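Local coordinates for protein phosphoribosylformylglycinamidine synthase 2 (Thermus thermophilus, PDB 3VIU) that belongs to the PurM-like synthase family, pairs two AIR synthase related N- and C-terminal domains in one chain, and holds ADP and magnesium, at residues Ala389-Val394 against Glu651-Glu656; Asp109-Ser112 against Arg116-Ala119; Lys509-Ala514 against Leu594-Glu599; Gly561-Leu566 against Thr668-Ala673; Gly159-His164 against Ala717-Val722. All coordinates share one frame; numbering follows the deposited sequence.

In the fold
Interaction 2, in the first AIR synthase related N-terminal domain, carries Asp109 of the ADP pocket. Interaction 5 reaches the sheet of that domain through strand 156-163, its centre about 27 Å from that of interaction 2. There it receives the C-terminal helix, with the side chain of Leu161 about 13 Å from a magnesium ion. Interaction 3 joins parts of the second N- and C-terminal domains, the side chain of Ala511 about 13 Å from ADP. Interactions 1 and 4 lie farther out, their centres about 26 Å apart, and both involve the second C-terminal domain. Interactions 1, 3 and 4 are nested along the chain inside the loop closed by interaction 5.

Interaction 1 (Ala389-Val394 against Glu651-Glu656); sequences ADPQEV and EALFGE
Val394 and Phe654 meet through a CH-pi contact: the CG1 methyl of Val394 stands over the centre of the Phe654 ring, 3.5 Å from the centroid and only 12° off the ring normal. With CG1 anti to the backbone N of Val394 (chi1 163°), this branch is the one that points down onto the ring. The opposite face is covered from within the same segment by Leu653 CB, offset toward the rim, and the ring is thus held between two aliphatic groups.

Apolar packing continues at the ring's edge. Pro391 CB lies in the ring plane, 3.9 Å from Phe654 CE2, and at the same distance touches Leu653 CD1. One proline carbon therefore fills the corner between two consecutive side chains. Here the first turn of helix 391-399 meets the end of the short helix 650-653 in the second AIR synthase related C-terminal domain, Phe654 being the first residue to leave helical geometry. Leu704 of strand 702-707 touches both Pro391 and Leu653, and Val579 of helix 578-584 touches both Val394 and Phe654, which extends the same apolar layer.

No hydrogen bond crosses between the segments; those inside 389-394 shape the helix start. Asp390 is the N-cap: its OD1 accepts from Gln392 N at 3.0 Å, the donor approaching from well above the carboxylate plane. The carbonyl oxygen Asp390 O is gripped twice, by Glu393 N and by Val394 N, each at 2.9 Å.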
# COMPACT_ATOMS: atom_id res chain seq x y z
N ALA A 389 25.85 -16.32 -20.22
CA ALA A 389 25.13 -17.45 -19.67
C ALA A 389 24.20 -18.02 -20.72
O ALA A 389 23.85 -17.35 -21.69
CB ALA A 389 24.33 -17.02 -18.45
N ASP A 390 23.81 -19.28 -20.54
CA ASP A 390 22.91 -19.92 -21.48
C ASP A 390 21.49 -19.42 -21.24
O ASP A 390 20.87 -19.74 -20.23
CB ASP A 390 22.98 -21.44 -21.32
CG ASP A 390 21.92 -22.16 -22.13
OD1 ASP A 390 21.42 -21.57 -23.11
OD2 ASP A 390 21.59 -23.31 -21.79
N PRO A 391 20.95 -18.60 -22.16
CA PRO A 391 19.59 -18.09 -21.99
C PRO A 391 18.52 -19.18 -21.88
O PRO A 391 17.45 -18.95 -21.32
CB PRO A 391 19.40 -17.16 -23.20
CG PRO A 391 20.35 -17.72 -24.22
CD PRO A 391 21.56 -18.08 -23.40
N GLN A 392 18.81 -20.37 -22.41
CA GLN A 392 17.85 -21.47 -22.33
C GLN A 392 17.61 -21.75 -20.86
O GLN A 392 16.48 -22.00 -20.44
CB GLN A 392 18.41 -22.74 -22.96
CG GLN A 392 18.23 -22.86 -24.48
CD GLN A 392 16.78 -22.97 -24.89
OE1 GLN A 392 15.93 -23.43 -24.13
NE2 GLN A 392 16.48 -22.55 -26.12
N GLU A 393 18.67 -21.68 -20.07
CA GLU A 393 18.58 -21.96 -18.65
C GLU A 393 18.34 -20.74 -17.76
O GLU A 393 17.76 -20.87 -16.68
CB GLU A 393 19.82 -22.73 -18.20
CG GLU A 393 19.47 -23.99 -17.41
CD GLU A 393 19.86 -23.88 -15.95
OE1 GLU A 393 19.21 -24.54 -15.11
OE2 GLU A 393 20.84 -23.15 -15.66
N VAL A 394 18.78 -19.57 -18.20
CA VAL A 394 18.56 -18.37 -17.41
C VAL A 394 17.07 -18.07 -17.22
O VAL A 394 16.66 -17.69 -16.12
CB VAL A 394 19.26 -17.15 -18.04
CG1 VAL A 394 18.70 -15.85 -17.45
CG2 VAL A 394 20.75 -17.23 -17.77
N GLU A 651 21.35 -8.33 -21.86
CA GLU A 651 20.67 -7.05 -21.81
C GLU A 651 19.35 -7.04 -22.58
O GLU A 651 18.37 -6.47 -22.13
CB GLU A 651 21.58 -5.95 -22.35
CG GLU A 651 22.82 -5.69 -21.52
CD GLU A 651 23.69 -4.60 -22.12
OE1 GLU A 651 24.04 -4.73 -23.31
OE2 GLU A 651 24.03 -3.63 -21.40
N ALA A 652 19.31 -7.69 -23.73
CA ALA A 652 18.09 -7.70 -24.52
C ALA A 652 17.07 -8.73 -24.06
O ALA A 652 15.88 -8.48 -24.09
CB ALA A 652 18.43 -7.93 -25.99
N LEU A 653 17.53 -9.90 -23.64
CA LEU A 653 16.60 -10.93 -23.24
C LEU A 653 16.11 -10.82 -21.79
O LEU A 653 14.95 -11.15 -21.49
CB LEU A 653 17.22 -12.31 -23.49
CG LEU A 653 17.74 -12.54 -24.93
CD1 LEU A 653 18.47 -13.87 -25.02
CD2 LEU A 653 16.59 -12.49 -25.91
N PHE A 654 16.97 -10.32 -20.91
CA PHE A 654 16.63 -10.22 -19.49
C PHE A 654 16.88 -8.88 -18.82
O PHE A 654 16.50 -8.69 -17.67
CB PHE A 654 17.42 -11.28 -18.72
CG PHE A 654 17.37 -12.63 -19.36
CD1 PHE A 654 16.23 -13.42 -19.24
CD2 PHE A 654 18.46 -13.11 -20.07
CE1 PHE A 654 16.19 -14.68 -19.83
CE2 PHE A 654 18.43 -14.37 -20.66
CZ PHE A 654 17.28 -15.16 -20.54
N GLY A 655 17.52 -7.96 -19.54
CA GLY A 655 17.80 -6.64 -18.99
C GLY A 655 16.51 -5.93 -18.64
O GLY A 655 15.47 -6.19 -19.25
N GLU A 656 16.56 -5.03 -17.67
CA GLU A 656 15.35 -4.32 -17.27
C GLU A 656 15.33 -2.85 -17.71
O GLU A 656 16.38 -2.20 -17.79
CB GLU A 656 15.16 -4.44 -15.76
CG GLU A 656 15.49 -5.84 -15.26
CD GLU A 656 15.26 -6.04 -13.76
OE1 GLU A 656 15.36 -5.05 -12.99
OE2 GLU A 656 14.99 -7.19 -13.37

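Interaction 2 (Asp109-Ser112 against Arg116-Ala119); sequences DIMS and RPIA. With ADP (adenosine-5'-diphosphate), chain B.
Just ahead of Pro117, the residue that meets Met111 and Ile110, comes Arg116, whose side chain leaves the helix 95-112 behind and forms a salt bridge with Glu243 of helix 235-250. Pro117 itself carries the contact. Its ring carbon CG sits 4.1 Å from CG of Met111, a selenomethionine, and the two side chains cross at about a right angle. Met111 offers this methylene because its CG is anti to the carbonyl carbon (chi1 -69°), while a bend farther out carries the selenium end onward. On the neighbouring residue it is the branch methyl that touches, Ile110 CG2 lying 4.3 Å from Pro117 CG, while the longer arm of the isoleucine leads away. Ile118 and Ala119 follow as a classic beta bulge, both residues facing Leu178 of strand 172-182. No hydrogen bond joins the two segments; a three-residue link and apolar packing hold them together. Next to Ile110, Asp109 OD1 comes within 3.0 Å of ADP O3B, with the acidic side chains of Glu85 and Asp259 close by. This is a helix laid against its sheet at a short helix-to-strand connection in a PurM-type N-terminal domain, with the helix end lining the ADP pocket.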
# COMPACT_ATOMS: atom_id res chain seq x y z
N ASP A 109 -9.99 2.29 9.02
CA ASP A 109 -9.71 3.61 8.46
C ASP A 109 -10.59 3.86 7.24
O ASP A 109 -11.08 4.96 7.03
CB ASP A 109 -8.25 3.74 8.03
CG ASP A 109 -7.30 3.87 9.19
OD1 ASP A 109 -7.63 4.58 10.16
OD2 ASP A 109 -6.20 3.27 9.13
N ILE A 110 -10.77 2.82 6.43
CA ILE A 110 -11.58 2.92 5.23
C ILE A 110 -13.06 3.03 5.60
O ILE A 110 -13.80 3.78 4.97
CB ILE A 110 -11.35 1.69 4.33
CG1 ILE A 110 -9.86 1.61 3.94
CG2 ILE A 110 -12.27 1.74 3.13
CD1 ILE A 110 -9.28 2.90 3.43
N MSE A 111 -13.48 2.27 6.61
CA MSE A 111 -14.86 2.30 7.07
C MSE A 111 -15.24 3.67 7.61
O MSE A 111 -16.37 4.13 7.40
CB MSE A 111 -15.10 1.33 8.22
CG MSE A 111 -15.03 -0.14 7.92
SE MSE A 111 -15.25 -1.01 9.65
CE MSE A 111 -13.56 -1.96 9.74
N SER A 112 -14.32 4.30 8.33
CA SER A 112 -14.62 5.59 8.93
C SER A 112 -14.99 6.64 7.90
O SER A 112 -15.66 7.61 8.22
CB SER A 112 -13.46 6.06 9.82
OG SER A 112 -12.34 6.46 9.05
N ARG A 116 -17.45 1.10 2.09
CA ARG A 116 -17.46 -0.32 2.37
C ARG A 116 -16.24 -0.96 1.72
O ARG A 116 -16.04 -0.86 0.51
CB ARG A 116 -18.74 -0.94 1.81
CG ARG A 116 -18.78 -2.45 1.88
CD ARG A 116 -20.06 -2.98 1.24
NE ARG A 116 -21.24 -2.66 2.04
CZ ARG A 116 -21.61 -3.35 3.11
NH1 ARG A 116 -20.90 -4.39 3.52
NH2 ARG A 116 -22.70 -2.99 3.79
N PRO A 117 -15.39 -1.61 2.52
CA PRO A 117 -14.17 -2.27 2.03
C PRO A 117 -14.47 -3.27 0.92
O PRO A 117 -15.26 -4.19 1.11
CB PRO A 117 -13.63 -2.95 3.28
CG PRO A 117 -14.03 -1.99 4.36
CD PRO A 117 -15.45 -1.66 3.99
N ILE A 118 -13.84 -3.11 -0.24
CA ILE A 118 -14.08 -4.02 -1.35
C ILE A 118 -12.84 -4.80 -1.69
O ILE A 118 -12.90 -5.77 -2.46
CB ILE A 118 -14.58 -3.29 -2.63
CG1 ILE A 118 -13.51 -2.31 -3.13
CG2 ILE A 118 -15.89 -2.57 -2.35
CD1 ILE A 118 -13.91 -1.52 -4.38
N ALA A 119 -11.71 -4.39 -1.14
CA ALA A 119 -10.47 -5.10 -1.43
C ALA A 119 -9.30 -4.76 -0.51
O ALA A 119 -9.21 -3.67 0.04
CB ALA A 119 -10.08 -4.85 -2.87
PB ADP B . -3.95 6.14 11.39
O1B ADP B . -3.12 6.17 12.62
O2B ADP B . -3.57 4.84 10.52
O3B ADP B . -5.58 6.08 11.84
PA ADP B . -2.23 8.15 10.74
O1A ADP B . -2.32 9.11 11.87
O2A ADP B . -1.14 7.01 11.09
O3A ADP B . -3.71 7.48 10.48
O5' ADP B . -1.75 8.88 9.35
C5' ADP B . -1.67 10.30 9.56
C4' ADP B . -2.30 11.13 8.40
O4' ADP B . -1.26 11.63 7.50
C3' ADP B . -3.27 10.32 7.50
O3' ADP B . -4.31 11.19 7.02
C2' ADP B . -2.37 9.80 6.38
O2' ADP B . -3.10 9.51 5.18
C1' ADP B . -1.35 10.93 6.21
N9 ADP B . -0.04 10.42 5.80
C8 ADP B . 0.88 9.79 6.60
N7 ADP B . 1.94 9.47 5.92
C5 ADP B . 1.78 9.86 4.64
C6 ADP B . 2.57 9.78 3.47
N6 ADP B . 3.82 9.19 3.50
N1 ADP B . 2.08 10.29 2.32
C2 ADP B . 0.87 10.87 2.26
N3 ADP B . 0.10 10.96 3.35
C4 ADP B . 0.51 10.47 4.54

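Interaction 3 (Lys509-Ala514 against Leu594-Glu599); sequences KEASEA and LDLGRE
Asp595 OD1 accepts the backbone N-H of Arg598 at 2.8 Å, a fairly straight bond (160°) that reaches the oxygen from above the carboxylate plane. Asp595 is thereby the N-cap of helix 596-611, and the first residue of that helix, Leu596, is the one that packs on Ala514, Ala511 and Glu510.

Leu596 uses nearly its whole side chain. Its CB lies against the Ala514 methyl, 3.6 Å from CB, and this is the tightest point between the segments. Farther out the side chain forks. With CG anti to the carbonyl carbon (chi1 -73°), CD1 comes to rest 3.7 Å from Glu510 O and 3.9 Å from Glu510 CG, whereas CD2 passes Ala511, 4.1 Å from its CA. Glu510 O is also the acceptor for Ala514 N at 3.2 Å, so CD1 packs beside a carbonyl already engaged in the helix.

Glu510 lends its aliphatic part. Its CG is anti to the backbone N (chi1 -174°) and the chain then runs extended, so that the methylene flanks Leu596 while the carboxylate continues toward Arg459, with which it makes a weak, long ion pair. Lys509 NZ and Glu513 OE2, one turn apart on the same helix, form a salt bridge of 3.3 Å.

Around the contact, Met463 of helix 458-475 touches Glu510, Leu594 and Leu596, Leu466 touches Ala511, and Arg471 forms a salt bridge with Glu599. Helices 495-515 and 458-475 of the second N-terminal domain together receive the start of helix 596-611 from the C-terminal domain.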
# COMPACT_ATOMS: atom_id res chain seq x y z
N LYS A 509 7.63 12.83 -5.48
CA LYS A 509 7.26 14.15 -5.95
C LYS A 509 7.50 14.26 -7.45
O LYS A 509 6.61 14.63 -8.22
CB LYS A 509 8.11 15.21 -5.23
CG LYS A 509 8.00 16.61 -5.80
CD LYS A 509 9.12 17.49 -5.26
CE LYS A 509 8.99 18.93 -5.74
NZ LYS A 509 8.93 19.07 -7.23
N GLU A 510 8.71 13.90 -7.86
CA GLU A 510 9.10 13.97 -9.26
C GLU A 510 8.26 13.09 -10.17
O GLU A 510 7.86 13.52 -11.25
CB GLU A 510 10.58 13.63 -9.38
CG GLU A 510 11.15 13.81 -10.77
CD GLU A 510 12.66 13.85 -10.76
OE1 GLU A 510 13.27 13.82 -11.85
OE2 GLU A 510 13.25 13.93 -9.65
N ALA A 511 7.97 11.86 -9.74
CA ALA A 511 7.16 10.96 -10.55
C ALA A 511 5.72 11.45 -10.56
O ALA A 511 5.04 11.40 -11.58
CB ALA A 511 7.23 9.54 -9.99
N SER A 512 5.26 11.92 -9.41
CA SER A 512 3.91 12.42 -9.27
C SER A 512 3.64 13.61 -10.17
O SER A 512 2.60 13.68 -10.84
CB SER A 512 3.66 12.82 -7.81
OG SER A 512 2.38 13.39 -7.66
N GLU A 513 4.58 14.56 -10.20
CA GLU A 513 4.42 15.75 -11.01
C GLU A 513 4.42 15.42 -12.49
O GLU A 513 3.59 15.92 -13.26
CB GLU A 513 5.54 16.74 -10.69
CG GLU A 513 5.37 18.09 -11.35
CD GLU A 513 6.46 19.08 -10.95
OE1 GLU A 513 6.44 20.23 -11.46
OE2 GLU A 513 7.32 18.72 -10.12
N ALA A 514 5.34 14.55 -12.90
CA ALA A 514 5.43 14.19 -14.31
C ALA A 514 4.22 13.43 -14.83
O ALA A 514 3.74 13.72 -15.93
CB ALA A 514 6.69 13.39 -14.55
N LEU A 594 15.01 6.16 -15.95
CA LEU A 594 13.57 6.31 -16.10
C LEU A 594 13.25 7.68 -16.69
O LEU A 594 13.50 8.72 -16.07
CB LEU A 594 12.89 6.14 -14.74
CG LEU A 594 11.40 6.43 -14.59
CD1 LEU A 594 10.58 5.68 -15.65
CD2 LEU A 594 10.97 6.01 -13.19
N ASP A 595 12.72 7.66 -17.91
CA ASP A 595 12.33 8.86 -18.64
C ASP A 595 10.84 9.01 -18.34
O ASP A 595 10.01 8.30 -18.91
CB ASP A 595 12.54 8.66 -20.15
CG ASP A 595 12.12 9.86 -20.99
OD1 ASP A 595 11.14 10.54 -20.62
OD2 ASP A 595 12.75 10.10 -22.05
N LEU A 596 10.52 9.92 -17.44
CA LEU A 596 9.14 10.14 -17.07
C LEU A 596 8.28 10.61 -18.23
O LEU A 596 7.09 10.32 -18.27
CB LEU A 596 9.08 11.11 -15.90
CG LEU A 596 9.56 10.41 -14.62
CD1 LEU A 596 9.92 11.41 -13.55
CD2 LEU A 596 8.45 9.45 -14.14
N GLY A 597 8.88 11.31 -19.18
CA GLY A 597 8.12 11.78 -20.33
C GLY A 597 7.69 10.60 -21.18
O GLY A 597 6.54 10.53 -21.63
N ARG A 598 8.61 9.67 -21.40
CA ARG A 598 8.31 8.49 -22.18
C ARG A 598 7.26 7.66 -21.43
O ARG A 598 6.27 7.21 -22.02
CB ARG A 598 9.58 7.66 -22.41
CG ARG A 598 9.33 6.29 -23.04
CD ARG A 598 8.77 6.41 -24.45
NE ARG A 598 9.76 6.93 -25.39
CZ ARG A 598 10.87 6.28 -25.74
NH1 ARG A 598 11.15 5.09 -25.23
NH2 ARG A 598 11.73 6.85 -26.58
N GLU A 599 7.48 7.47 -20.13
CA GLU A 599 6.58 6.70 -19.29
C GLU A 599 5.14 7.17 -19.42
O GLU A 599 4.23 6.36 -19.63
CB GLU A 599 7.00 6.78 -17.82
CG GLU A 599 6.15 5.91 -16.89
CD GLU A 599 6.29 4.42 -17.16
OE1 GLU A 599 5.25 3.73 -17.29
OE2 GLU A 599 7.43 3.92 -17.23

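Interaction 4 (Gly561-Leu566 against Thr668-Ala673); sequences GEVLLL and TRLQEA
Leu670 sends CG anti to its own backbone N (chi1 -179°), which stretches the side chain out from the helix start to Val563 and Leu565. Leu565 answers with CG turned beside its backbone N (chi1 -59°), bringing both of its methyls round to the same target. Leu670 CD1 is the meeting point: it lies 3.9 Å from Val563 CG1 and 4.0 Å from each of Leu565 CD1 and Leu565 CD2. Val563 crosses Leu670 at about a right angle and also approaches the second branch, Leu670 CD2 at 4.2 Å from Val563 CG1. The CD1 methyl of Leu670 thus rests between two residues that stand on the same face of the strand.

Polar contacts within 668-673 stay on the helix side. Arg669, at the N-cap position, donates from NH1 to Glu672 OE2 at 2.8 Å, the oxygen lying near the guanidinium plane and being met on its syn side. The other oxygen, Glu672 OE1, is 2.7 Å from the same Arg669 NH1, so this salt bridge spans the first helical turn, where the backbone bonds to Arg669 O are weak.

Strand 563-567 runs between strands 661-665 and 684-690, antiparallel to both, in the sheet of the second C-terminal domain. Helix 670-679 links these two flanking strands in a beta-alpha-beta crossover that passes over strand 563-567, and the underside of the helix meets Val563 and Leu565, which also touch Val665.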
# COMPACT_ATOMS: atom_id res chain seq x y z
N GLY A 561 -2.75 -16.59 -33.33
CA GLY A 561 -2.88 -15.73 -34.50
C GLY A 561 -2.89 -14.23 -34.28
O GLY A 561 -2.97 -13.46 -35.24
N GLU A 562 -2.83 -13.79 -33.03
CA GLU A 562 -2.83 -12.37 -32.75
C GLU A 562 -1.42 -11.83 -32.95
O GLU A 562 -0.44 -12.51 -32.67
CB GLU A 562 -3.29 -12.10 -31.31
CG GLU A 562 -4.79 -12.27 -31.11
CD GLU A 562 -5.28 -11.82 -29.74
OE1 GLU A 562 -6.50 -11.60 -29.60
OE2 GLU A 562 -4.45 -11.69 -28.81
N VAL A 563 -1.31 -10.61 -33.48
CA VAL A 563 -0.00 -10.01 -33.69
C VAL A 563 0.47 -9.50 -32.33
O VAL A 563 -0.29 -8.85 -31.60
CB VAL A 563 -0.06 -8.84 -34.70
CG1 VAL A 563 1.35 -8.28 -34.93
CG2 VAL A 563 -0.66 -9.30 -36.02
N LEU A 564 1.72 -9.79 -31.99
CA LEU A 564 2.31 -9.39 -30.72
C LEU A 564 3.31 -8.26 -30.91
O LEU A 564 4.33 -8.42 -31.57
CB LEU A 564 3.00 -10.61 -30.08
CG LEU A 564 3.87 -10.39 -28.83
CD1 LEU A 564 3.06 -9.69 -27.75
CD2 LEU A 564 4.39 -11.74 -28.32
N LEU A 565 3.02 -7.11 -30.31
CA LEU A 565 3.90 -5.94 -30.43
C LEU A 565 4.53 -5.52 -29.09
O LEU A 565 4.13 -5.97 -28.02
CB LEU A 565 3.13 -4.74 -30.98
CG LEU A 565 2.44 -4.77 -32.34
CD1 LEU A 565 1.13 -5.58 -32.26
CD2 LEU A 565 2.14 -3.34 -32.76
N LEU A 566 5.52 -4.63 -29.18
CA LEU A 566 6.20 -4.13 -28.01
C LEU A 566 6.39 -2.62 -28.13
O LEU A 566 6.96 -2.14 -29.10
CB LEU A 566 7.54 -4.84 -27.86
CG LEU A 566 8.48 -4.56 -26.68
CD1 LEU A 566 9.47 -3.48 -27.05
CD2 LEU A 566 7.68 -4.18 -25.44
N THR A 668 -6.14 -7.93 -38.70
CA THR A 668 -6.62 -6.83 -39.53
C THR A 668 -6.70 -5.47 -38.82
O THR A 668 -7.32 -4.53 -39.33
CB THR A 668 -8.01 -7.17 -40.15
OG1 THR A 668 -9.00 -7.27 -39.11
CG2 THR A 668 -7.95 -8.50 -40.88
N ARG A 669 -6.05 -5.35 -37.66
CA ARG A 669 -6.08 -4.09 -36.92
C ARG A 669 -4.68 -3.55 -36.68
O ARG A 669 -4.51 -2.48 -36.11
CB ARG A 669 -6.79 -4.30 -35.58
CG ARG A 669 -8.22 -4.75 -35.73
CD ARG A 669 -9.12 -3.57 -36.00
NE ARG A 669 -9.84 -3.18 -34.80
CZ ARG A 669 -10.36 -1.98 -34.59
NH1 ARG A 669 -10.22 -1.03 -35.51
NH2 ARG A 669 -11.01 -1.72 -33.46
N LEU A 670 -3.69 -4.31 -37.13
CA LEU A 670 -2.29 -3.95 -36.97
C LEU A 670 -1.91 -2.54 -37.41
O LEU A 670 -1.22 -1.82 -36.69
CB LEU A 670 -1.41 -4.97 -37.71
CG LEU A 670 0.10 -4.76 -37.61
CD1 LEU A 670 0.53 -4.70 -36.13
CD2 LEU A 670 0.81 -5.90 -38.34
N GLN A 671 -2.37 -2.14 -38.60
CA GLN A 671 -2.05 -0.82 -39.12
C GLN A 671 -2.55 0.35 -38.28
O GLN A 671 -1.84 1.35 -38.13
CB GLN A 671 -2.56 -0.66 -40.55
CG GLN A 671 -2.06 0.62 -41.20
CD GLN A 671 -2.75 0.95 -42.51
OE1 GLN A 671 -2.29 1.81 -43.27
NE2 GLN A 671 -3.87 0.28 -42.78
N GLU A 672 -3.77 0.25 -37.76
CA GLU A 672 -4.34 1.32 -36.94
C GLU A 672 -3.57 1.47 -35.63
O GLU A 672 -3.42 2.58 -35.11
CB GLU A 672 -5.80 1.03 -36.59
CG GLU A 672 -6.74 0.86 -37.75
CD GLU A 672 -8.07 0.32 -37.29
OE1 GLU A 672 -8.76 1.01 -36.51
OE2 GLU A 672 -8.41 -0.81 -37.70
N ALA A 673 -3.11 0.35 -35.10
CA ALA A 673 -2.37 0.36 -33.85
C ALA A 673 -1.01 0.97 -34.09
O ALA A 673 -0.57 1.85 -33.35
CB ALA A 673 -2.23 -1.07 -33.31

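Interaction 5 (Gly159-His164 against Ala717-Val722); sequences GDLYFH and APLREV
Leu719 overlaps the end of Leu161, the two leucines reaching toward each other tip to tip with Leu719 CD1 3.6 Å from Leu161 CD2. The other branch of Leu719 turns to Phe163: its CD2 lies 3.6 Å from CE1 and 3.8 Å from CZ of the ring, approached obliquely as the two side chains slide past each other in opposite directions. One leucine therefore divides its two methyls between two residues of the strand.

The backbones stand well apart, 10.4 Å separating the CA atoms of Leu161 and Leu719, and only side chains bridge the distance. Leu161 spans its share because CG is anti to the backbone N (chi1 168°), carrying the isobutyl group straight out toward the helix. The contact is wholly apolar and its three residues are buried. Leu138 of helix 132-152 touches both Phe163 and Val722 and so belongs to the same apolar layer. The Tyr162 hydroxyl is hydrogen-bonded to Glu578.

The helix 708-723 is kinked at Pro718 and Leu719, whose N atoms lack a bond to the preceding turn, so Leu719 is presented from within the irregular turn. Strand 156-163 is the outermost strand at one side of the mixed sheet in the first PurM-type N-terminal domain. The contact is a helix-on-sheet packing in which the C-terminal helix of the chain covers that edge strand.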
# COMPACT_ATOMS: atom_id res chain seq x y z
N GLY A 159 -1.18 -7.86 -4.37
CA GLY A 159 -0.20 -7.21 -3.53
C GLY A 159 1.19 -7.35 -4.11
O GLY A 159 1.35 -7.55 -5.31
N ASP A 160 2.20 -7.28 -3.25
CA ASP A 160 3.59 -7.35 -3.67
C ASP A 160 4.45 -8.06 -2.63
O ASP A 160 4.53 -7.62 -1.49
CB ASP A 160 4.09 -5.93 -3.91
CG ASP A 160 5.51 -5.88 -4.41
OD1 ASP A 160 5.85 -6.61 -5.36
OD2 ASP A 160 6.29 -5.09 -3.85
N LEU A 161 5.09 -9.15 -3.04
CA LEU A 161 5.95 -9.94 -2.16
C LEU A 161 7.37 -10.00 -2.69
O LEU A 161 7.58 -10.30 -3.87
CB LEU A 161 5.40 -11.37 -2.03
CG LEU A 161 6.32 -12.41 -1.38
CD1 LEU A 161 6.59 -12.07 0.09
CD2 LEU A 161 5.67 -13.78 -1.51
N TYR A 162 8.34 -9.72 -1.84
CA TYR A 162 9.74 -9.75 -2.25
C TYR A 162 10.66 -10.20 -1.12
O TYR A 162 10.48 -9.81 0.04
CB TYR A 162 10.18 -8.38 -2.76
CG TYR A 162 11.40 -8.47 -3.64
CD1 TYR A 162 12.68 -8.47 -3.10
CD2 TYR A 162 11.26 -8.68 -5.01
CE1 TYR A 162 13.80 -8.69 -3.90
CE2 TYR A 162 12.37 -8.91 -5.82
CZ TYR A 162 13.64 -8.92 -5.26
OH TYR A 162 14.73 -9.21 -6.05
N PHE A 163 11.63 -11.04 -1.46
CA PHE A 163 12.57 -11.53 -0.46
C PHE A 163 13.90 -10.84 -0.68
O PHE A 163 14.40 -10.77 -1.81
CB PHE A 163 12.72 -13.05 -0.57
CG PHE A 163 11.45 -13.82 -0.35
CD1 PHE A 163 10.57 -14.05 -1.41
CD2 PHE A 163 11.12 -14.31 0.91
CE1 PHE A 163 9.39 -14.77 -1.22
CE2 PHE A 163 9.94 -15.04 1.12
CZ PHE A 163 9.08 -15.27 0.05
N HIS A 164 14.49 -10.32 0.40
CA HIS A 164 15.75 -9.60 0.28
C HIS A 164 16.57 -9.55 1.57
O HIS A 164 16.04 -9.49 2.68
CB HIS A 164 15.45 -8.18 -0.23
CG HIS A 164 16.66 -7.39 -0.63
ND1 HIS A 164 17.51 -6.81 0.29
CD2 HIS A 164 17.13 -7.05 -1.85
CE1 HIS A 164 18.45 -6.14 -0.36
NE2 HIS A 164 18.25 -6.27 -1.65
N ALA A 717 6.34 -24.04 -8.89
CA ALA A 717 6.88 -24.69 -7.69
C ALA A 717 7.52 -23.89 -6.54
O ALA A 717 7.19 -24.13 -5.38
CB ALA A 717 7.84 -25.79 -8.11
N PRO A 718 8.43 -22.94 -6.84
CA PRO A 718 9.13 -22.12 -5.84
C PRO A 718 8.40 -21.67 -4.58
O PRO A 718 8.70 -22.15 -3.49
CB PRO A 718 9.63 -20.94 -6.66
CG PRO A 718 9.97 -21.60 -7.96
CD PRO A 718 8.76 -22.48 -8.20
N LEU A 719 7.47 -20.73 -4.70
CA LEU A 719 6.76 -20.25 -3.52
C LEU A 719 5.78 -21.22 -2.91
O LEU A 719 5.45 -21.11 -1.73
CB LEU A 719 6.03 -18.94 -3.82
CG LEU A 719 6.93 -17.70 -3.86
CD1 LEU A 719 6.05 -16.45 -3.89
CD2 LEU A 719 7.83 -17.68 -2.63
N ARG A 720 5.29 -22.17 -3.70
CA ARG A 720 4.34 -23.14 -3.18
C ARG A 720 4.98 -24.02 -2.12
O ARG A 720 4.37 -24.30 -1.09
CB ARG A 720 3.76 -24.00 -4.30
CG ARG A 720 2.77 -25.04 -3.80
CD ARG A 720 2.01 -25.71 -4.94
NE ARG A 720 1.07 -24.81 -5.60
CZ ARG A 720 0.03 -24.23 -5.01
NH1 ARG A 720 -0.22 -24.44 -3.72
NH2 ARG A 720 -0.77 -23.44 -5.72
N GLU A 721 6.20 -24.48 -2.36
CA GLU A 721 6.87 -25.32 -1.37
C GLU A 721 7.31 -24.49 -0.19
O GLU A 721 7.13 -24.89 0.96
CB GLU A 721 8.05 -26.07 -1.99
CG GLU A 721 8.62 -25.46 -3.25
CD GLU A 721 9.47 -26.44 -4.04
OE1 GLU A 721 9.94 -26.07 -5.14
OE2 GLU A 721 9.68 -27.58 -3.57
N VAL A 722 7.88 -23.31 -0.46
CA VAL A 722 8.32 -22.42 0.61
C VAL A 722 7.18 -22.17 1.60
O VAL A 722 7.38 -22.23 2.81
CB VAL A 722 8.80 -21.07 0.06
CG1 VAL A 722 9.05 -20.09 1.20
CG2 VAL A 722 10.08 -21.27 -0.73